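Local coordinates for glutathione S-transferase (Ceriporiopsis subvermispora, PDB 6J3E), which probably transfers glutathione to electrophilic substrates, as a serine-type glutathione S-transferase of a wood-rotting fungus, at residues A19-P22 with N23-K26; E144-F147 with R148-E152. All coordinates share one frame; numbering follows the deposited sequence.

Contact 1: residues A19-P22 with N23-K26; sequences AWSP and NTWK. With EDO (1,2-ethanediol), chain D.
Ser-21 is the N-cap of helix 22-34. Its OG accepts from Thr-24 N at 3.1 Å, and the N-H points almost straight at it (172°). OG stands opposite the backbone N of its own residue (chi1 161°), which turns it toward the first turn of the helix. Two backbone bonds wind that turn: Trp-25 N to Ser-21 O, and Lys-26 N to Pro-22 O. Pro-22 opens the helix, where its missing N-H costs no helical bond.

The tight part lies inside the protein. Thr-24 OG1 lies close to Ser-21 CB, and its hydrogen bond goes to Asp-9 of strand 5-9. The indole of Trp-25 presents its edge to the loop. NE1 gives a weak but nearly straight bond to Ala-19 O at 3.2 Å, and Arg-220 also donates to that oxygen. Ala-19 CB sits 4.1 Å from Trp-25 CZ2.

The looser side is at Asn-23, which is partly exposed. Here a water bridges the contact: it lies 2.7 Å from Ser-21 OG and donates to Asn-23 OD1. The other arm of that amide, ND2, donates to O2 of an ethanediol, probably from the crystallisation liquor. Buried Lys-26 bends at chi3 and brings NZ to the same O2. Ser-86 OG bonds both NZ and the diol. Asn-23 and Lys-26 bind glutathione, which is absent here. Two donors meeting on one oxygen are consistent with a polar pocket that could receive an acceptor group of glutathione.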
ATOM      1  N   ALA A  19      -0.377 -24.801 -14.991  1.00 58.92           N
ATOM      2  CA  ALA A  19      -0.275 -23.380 -14.665  1.00 60.60           C
ATOM      3  C   ALA A  19      -0.565 -23.177 -13.183  1.00 58.77           C
ATOM      4  O   ALA A  19      -1.677 -23.451 -12.721  1.00 60.41           O
ATOM      5  CB  ALA A  19      -1.241 -22.549 -15.508  1.00 59.57           C
ATOM      6  N   TRP A  20       0.426 -22.685 -12.444  1.00 56.43           N
ATOM      7  CA  TRP A  20       0.303 -22.538 -10.995  1.00 50.68           C
ATOM      8  C   TRP A  20       0.772 -21.192 -10.457  1.00 54.49           C
ATOM      9  O   TRP A  20       0.366 -20.826  -9.353  1.00 54.13           O
ATOM     10  CB  TRP A  20       1.110 -23.632 -10.295  1.00 51.77           C
ATOM     11  CG  TRP A  20       2.540 -23.455 -10.602  1.00 57.12           C
ATOM     12  CD1 TRP A  20       3.223 -23.985 -11.658  1.00 56.62           C
ATOM     13  CD2 TRP A  20       3.469 -22.633  -9.891  1.00 57.33           C
ATOM     14  NE1 TRP A  20       4.528 -23.563 -11.630  1.00 57.26           N
ATOM     15  CE2 TRP A  20       4.703 -22.728 -10.558  1.00 57.38           C
ATOM     16  CE3 TRP A  20       3.381 -21.840  -8.742  1.00 56.31           C
ATOM     17  CZ2 TRP A  20       5.834 -22.051 -10.124  1.00 52.03           C
ATOM     18  CZ3 TRP A  20       4.502 -21.167  -8.317  1.00 51.92           C
ATOM     19  CH2 TRP A  20       5.710 -21.277  -9.002  1.00 54.77           C
ATOM     20  N   SER A  21       1.621 -20.454 -11.167  1.00 55.72           N
ATOM     21  CA  SER A  21       2.358 -19.346 -10.562  1.00 55.09           C
ATOM     22  C   SER A  21       1.428 -18.195 -10.197  1.00 54.26           C
ATOM     23  O   SER A  21       0.497 -17.882 -10.945  1.00 57.13           O
ATOM     24  CB  SER A  21       3.445 -18.843 -11.512  1.00 54.12           C
ATOM     25  OG  SER A  21       3.875 -17.545 -11.155  1.00 56.52           O
ATOM     26  N   PRO A  22       1.668 -17.527  -9.069  1.00 51.75           N
ATOM     27  CA  PRO A  22       0.867 -16.338  -8.776  1.00 49.07           C
ATOM     28  C   PRO A  22       1.199 -15.189  -9.707  1.00 55.62           C
ATOM     29  O   PRO A  22       0.286 -14.503 -10.194  1.00 55.60           O
ATOM     30  CB  PRO A  22       1.219 -16.037  -7.307  1.00 48.64           C
ATOM     31  CG  PRO A  22       2.573 -16.608  -7.116  1.00 47.86           C
ATOM     32  CD  PRO A  22       2.661 -17.810  -8.013  1.00 50.36           C
ATOM     33  N   ASN A  23       2.488 -14.973  -9.984  1.00 51.81           N
ATOM     34  CA  ASN A  23       2.886 -13.867 -10.845  1.00 51.83           C
ATOM     35  C   ASN A  23       2.390 -14.067 -12.269  1.00 54.91           C
ATOM     36  O   ASN A  23       1.908 -13.119 -12.901  1.00 59.89           O
ATOM     37  CB  ASN A  23       4.408 -13.708 -10.827  1.00 51.73           C
ATOM     38  CG  ASN A  23       4.950 -13.575  -9.426  1.00 53.68           C
ATOM     39  OD1 ASN A  23       5.352 -14.559  -8.812  1.00 62.48           O
ATOM     40  ND2 ASN A  23       4.946 -12.362  -8.902  1.00 52.78           N
ATOM     41  N   THR A  24       2.493 -15.282 -12.803  1.00 53.57           N
ATOM     42  CA  THR A  24       2.066 -15.456 -14.189  1.00 54.73           C
ATOM     43  C   THR A  24       0.548 -15.522 -14.316  1.00 51.63           C
ATOM     44  O   THR A  24       0.005 -15.144 -15.358  1.00 54.91           O
ATOM     45  CB  THR A  24       2.697 -16.706 -14.809  1.00 55.61           C
ATOM     46  OG1 THR A  24       2.182 -17.883 -14.171  1.00 54.20           O
ATOM     47  CG2 THR A  24       4.219 -16.669 -14.656  1.00 54.11           C
ATOM     48  N   TRP A  25      -0.160 -15.981 -13.291  1.00 49.72           N
ATOM     49  CA  TRP A  25      -1.609 -15.999 -13.416  1.00 51.17           C
ATOM     50  C   TRP A  25      -2.174 -14.588 -13.474  1.00 56.70           C
ATOM     51  O   TRP A  25      -3.197 -14.355 -14.136  1.00 53.31           O
ATOM     52  CB  TRP A  25      -2.242 -16.764 -12.271  1.00 50.74           C
ATOM     53  CG  TRP A  25      -2.620 -18.149 -12.629  1.00 55.52           C
ATOM     54  CD1 TRP A  25      -1.994 -19.296 -12.239  1.00 54.31           C
ATOM     55  CD2 TRP A  25      -3.728 -18.552 -13.442  1.00 56.52           C
ATOM     56  NE1 TRP A  25      -2.641 -20.392 -12.764  1.00 55.27           N
ATOM     57  CE2 TRP A  25      -3.713 -19.962 -13.500  1.00 57.25           C
ATOM     58  CE3 TRP A  25      -4.730 -17.856 -14.131  1.00 61.19           C
ATOM     59  CZ2 TRP A  25      -4.657 -20.692 -14.218  1.00 60.07           C
ATOM     60  CZ3 TRP A  25      -5.673 -18.582 -14.846  1.00 63.99           C
ATOM     61  CH2 TRP A  25      -5.623 -19.988 -14.888  1.00 67.03           C
ATOM     62  N   LYS A  26      -1.526 -13.635 -12.800  1.00 53.75           N
ATOM     63  CA  LYS A  26      -1.924 -12.246 -12.966  1.00 53.16           C
ATOM     64  C   LYS A  26      -1.958 -11.903 -14.447  1.00 53.10           C
ATOM     65  O   LYS A  26      -2.951 -11.369 -14.950  1.00 52.24           O
ATOM     66  CB  LYS A  26      -0.976 -11.317 -12.204  1.00 54.02           C
ATOM     67  CG  LYS A  26      -1.114 -11.381 -10.682  1.00 54.68           C
ATOM     68  CD  LYS A  26      -0.293 -10.287  -9.985  1.00 50.81           C
ATOM     69  CE  LYS A  26       1.035 -10.814  -9.533  1.00 50.97           C
ATOM     70  NZ  LYS A  26       2.090  -9.794  -9.393  1.00 56.59           N
TER
HETATM   71  C1  EDO D 302       6.846 -10.376 -12.064  1.00 57.57           C
HETATM   72  O1  EDO D 302       7.535 -11.084 -11.020  1.00 64.76           O
HETATM   73  C2  EDO D 302       5.686  -9.600 -11.458  1.00 63.38           C
HETATM   74  O2  EDO D 302       4.539 -10.448 -11.405  1.00 60.12           O
HETATM   75  O   HOH W   1       6.175 -17.364  -9.688  1.00 65.54           O

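Contact 2: residues E144-F147 with R148-E152; sequences EEFF and RRTRE. With EDO (1,2-ethanediol), chain G.
Arg-151 lies across the ring of Phe-147, one helical turn earlier. Its CB is 3.2 Å from Phe-147 O, the oxygen that accepts the backbone bond from Arg-151 N. CG comes next, 3.7 Å from Phe-147 CE2, after which a bend at chi2 (57°) folds the chain over the ring. CD then sits above the ring centre, 3.8 Å from the centroid, in a CH-pi contact. NE lies over the same face, 3.4 Å from Phe-147 CE1. The guanidinium is turned 27° from the ring plane. At its end NH1 donates in plane to Thr-150 OG1, and NH2 makes a weak bond to O1 of an ethanediol, again probably from the crystallisation liquor.

This is i to i+4 pairing along helix 141-153 of the all-helical C-terminal domain. Arg-151 binds glutathione, though none is present here. With alanine in place of Arg-151, this face of Phe-147 would probably be uncovered and Thr-150 OG1 left without its guanidinium donor. Tyr-45 meets the Phe-147 ring edge-to-face.

Thr-150 OG1 and N reach Phe-146 O from opposite faces of that carbonyl's plane, while CG2 lies over the Phe-146 ring. Farther round, Arg-149 grips the Glu-145 carboxylate side-on with NE and NH2. Arg-148 links two acids: NE meets Glu-144 OE1 at 2.7 Å and NH1 meets Glu-152 OE1 at 2.7 Å.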
ATOM      1  N   GLU A 144      12.773 -27.921  -9.409  1.00 54.15           N
ATOM      2  CA  GLU A 144      12.817 -28.217  -7.978  1.00 56.85           C
ATOM      3  C   GLU A 144      14.231 -28.083  -7.429  1.00 57.04           C
ATOM      4  O   GLU A 144      14.433 -27.508  -6.355  1.00 57.60           O
ATOM      5  CB  GLU A 144      12.267 -29.617  -7.705  1.00 56.26           C
ATOM      6  CG  GLU A 144      11.998 -29.915  -6.233  1.00 53.49           C
ATOM      7  CD  GLU A 144      13.258 -30.242  -5.436  1.00 62.45           C
ATOM      8  OE1 GLU A 144      13.230 -30.055  -4.192  1.00 61.36           O
ATOM      9  OE2 GLU A 144      14.269 -30.691  -6.048  1.00 63.67           O
ATOM     10  N   GLU A 145      15.224 -28.628  -8.139  1.00 57.97           N
ATOM     11  CA  GLU A 145      16.609 -28.449  -7.707  1.00 60.66           C
ATOM     12  C   GLU A 145      16.938 -26.967  -7.567  1.00 60.70           C
ATOM     13  O   GLU A 145      17.472 -26.524  -6.539  1.00 57.06           O
ATOM     14  CB  GLU A 145      17.559 -29.137  -8.701  1.00 60.24           C
ATOM     15  CG  GLU A 145      19.054 -29.131  -8.307  1.00 53.92           C
ATOM     16  CD  GLU A 145      19.773 -27.804  -8.603  1.00 62.53           C
ATOM     17  OE1 GLU A 145      20.627 -27.401  -7.781  1.00 62.30           O
ATOM     18  OE2 GLU A 145      19.500 -27.160  -9.646  1.00 64.51           O
ATOM     19  N   PHE A 146      16.576 -26.176  -8.583  1.00 59.86           N
ATOM     20  CA  PHE A 146      16.856 -24.745  -8.572  1.00 58.61           C
ATOM     21  C   PHE A 146      16.062 -24.024  -7.482  1.00 56.88           C
ATOM     22  O   PHE A 146      16.601 -23.180  -6.756  1.00 54.87           O
ATOM     23  CB  PHE A 146      16.534 -24.164  -9.949  1.00 60.39           C
ATOM     24  CG  PHE A 146      16.817 -22.692 -10.072  1.00 61.29           C
ATOM     25  CD1 PHE A 146      15.893 -21.753  -9.635  1.00 57.46           C
ATOM     26  CD2 PHE A 146      18.004 -22.245 -10.652  1.00 62.08           C
ATOM     27  CE1 PHE A 146      16.149 -20.395  -9.761  1.00 62.15           C
ATOM     28  CE2 PHE A 146      18.270 -20.888 -10.778  1.00 58.97           C
ATOM     29  CZ  PHE A 146      17.330 -19.957 -10.342  1.00 59.17           C
ATOM     30  N   PHE A 147      14.767 -24.311  -7.383  1.00 59.88           N
ATOM     31  CA  PHE A 147      13.915 -23.577  -6.450  1.00 59.25           C
ATOM     32  C   PHE A 147      14.304 -23.869  -5.006  1.00 58.45           C
ATOM     33  O   PHE A 147      14.467 -22.951  -4.189  1.00 55.48           O
ATOM     34  CB  PHE A 147      12.454 -23.943  -6.697  1.00 57.39           C
ATOM     35  CG  PHE A 147      11.483 -23.055  -5.997  1.00 58.69           C
ATOM     36  CD1 PHE A 147      10.990 -21.932  -6.622  1.00 52.48           C
ATOM     37  CD2 PHE A 147      11.047 -23.351  -4.702  1.00 56.89           C
ATOM     38  CE1 PHE A 147      10.086 -21.097  -5.970  1.00 54.42           C
ATOM     39  CE2 PHE A 147      10.143 -22.526  -4.056  1.00 51.69           C
ATOM     40  CZ  PHE A 147       9.663 -21.396  -4.699  1.00 49.56           C
ATOM     41  N   ARG A 148      14.465 -25.148  -4.676  1.00 57.40           N
ATOM     42  CA  ARG A 148      14.808 -25.506  -3.308  1.00 58.62           C
ATOM     43  C   ARG A 148      16.140 -24.880  -2.891  1.00 61.87           C
ATOM     44  O   ARG A 148      16.246 -24.305  -1.797  1.00 58.22           O
ATOM     45  CB  ARG A 148      14.835 -27.026  -3.173  1.00 53.08           C
ATOM     46  CG  ARG A 148      15.236 -27.478  -1.801  1.00 58.80           C
ATOM     47  CD  ARG A 148      15.404 -28.978  -1.716  1.00 53.23           C
ATOM     48  NE  ARG A 148      14.136 -29.697  -1.676  1.00 51.18           N
ATOM     49  CZ  ARG A 148      13.409 -29.842  -0.566  1.00 55.37           C
ATOM     50  NH1 ARG A 148      13.814 -29.297   0.588  1.00 44.53           N
ATOM     51  NH2 ARG A 148      12.275 -30.532  -0.604  1.00 50.64           N
ATOM     52  N   ARG A 149      17.153 -24.944  -3.769  1.00 60.38           N
ATOM     53  CA  ARG A 149      18.496 -24.482  -3.412  1.00 59.30           C
ATOM     54  C   ARG A 149      18.507 -22.988  -3.138  1.00 58.13           C
ATOM     55  O   ARG A 149      19.022 -22.535  -2.108  1.00 57.94           O
ATOM     56  CB  ARG A 149      19.489 -24.809  -4.534  1.00 59.71           C
ATOM     57  CG  ARG A 149      20.949 -24.482  -4.181  1.00 54.00           C
ATOM     58  CD  ARG A 149      21.751 -23.953  -5.367  1.00 64.40           C
ATOM     59  NE  ARG A 149      21.331 -24.546  -6.638  1.00 65.42           N
ATOM     60  CZ  ARG A 149      21.136 -23.842  -7.751  1.00 64.15           C
ATOM     61  NH1 ARG A 149      21.323 -22.526  -7.725  1.00 59.37           N
ATOM     62  NH2 ARG A 149      20.735 -24.442  -8.875  1.00 64.18           N
ATOM     63  N   THR A 150      17.948 -22.207  -4.067  1.00 55.61           N
ATOM     64  CA  THR A 150      17.966 -20.755  -3.934  1.00 57.92           C
ATOM     65  C   THR A 150      17.081 -20.286  -2.781  1.00 58.85           C
ATOM     66  O   THR A 150      17.478 -19.400  -2.012  1.00 59.66           O
ATOM     67  CB  THR A 150      17.534 -20.099  -5.254  1.00 59.20           C
ATOM     68  OG1 THR A 150      16.218 -20.533  -5.621  1.00 58.82           O
ATOM     69  CG2 THR A 150      18.488 -20.463  -6.370  1.00 57.67           C
ATOM     70  N   ARG A 151      15.882 -20.868  -2.640  1.00 56.66           N
ATOM     71  CA  ARG A 151      14.966 -20.417  -1.596  1.00 54.41           C
ATOM     72  C   ARG A 151      15.482 -20.781  -0.214  1.00 57.58           C
ATOM     73  O   ARG A 151      15.401 -19.966   0.714  1.00 56.41           O
ATOM     74  CB  ARG A 151      13.568 -20.993  -1.825  1.00 52.92           C
ATOM     75  CG  ARG A 151      12.651 -20.097  -2.722  1.00 55.87           C
ATOM     76  CD  ARG A 151      13.249 -19.811  -4.112  1.00 51.38           C
ATOM     77  NE  ARG A 151      12.414 -18.916  -4.914  1.00 58.30           N
ATOM     78  CZ  ARG A 151      12.760 -18.393  -6.090  1.00 53.39           C
ATOM     79  NH1 ARG A 151      13.939 -18.656  -6.622  1.00 57.48           N
ATOM     80  NH2 ARG A 151      11.925 -17.603  -6.736  1.00 57.80           N
ATOM     81  N   GLU A 152      16.041 -21.986  -0.055  1.00 61.01           N
ATOM     82  CA  GLU A 152      16.604 -22.363   1.244  1.00 62.32           C
ATOM     83  C   GLU A 152      17.801 -21.486   1.605  1.00 63.96           C
ATOM     84  O   GLU A 152      17.936 -21.047   2.753  1.00 63.00           O
ATOM     85  CB  GLU A 152      16.999 -23.840   1.255  1.00 54.61           C
ATOM     86  CG  GLU A 152      15.827 -24.797   1.495  1.00 62.37           C
ATOM     87  CD  GLU A 152      16.221 -26.273   1.451  1.00 56.34           C
ATOM     88  OE1 GLU A 152      15.330 -27.115   1.196  1.00 56.38           O
ATOM     89  OE2 GLU A 152      17.411 -26.594   1.686  1.00 61.70           O
TER
HETATM   90  C1  EDO G 305       7.937 -17.490  -6.535  1.00 69.51           C
HETATM   91  O1  EDO G 305       8.817 -17.371  -7.683  1.00 66.00           O
HETATM   92  C2  EDO G 305       6.660 -16.669  -6.700  1.00 59.47           C
HETATM   93  O2  EDO G 305       5.942 -16.769  -5.468  1.00 58.33           O

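From the N terminus, the chain runs through strand 5-9 and a loop to contact 1. There residues 19-22 lead directly into 23-26, so the contact closes just the first turn of helix 22-34. The chain then completes the thioredoxin-like domain and helix 109-136 before contact 2. Residues 144-147 and 148-152 are likewise continuous, within helix 141-153. The two contacts follow in series and neither nest nor cross. The centres of contacts 1 and 2 are about 18 Å apart, and the two do not touch. Contact 1 joins the N-terminal domain to helix 206-222, while contact 2 packs on helix 109-136 and the Tyr-45 loop. Both supply residues to the glutathione site between the domains.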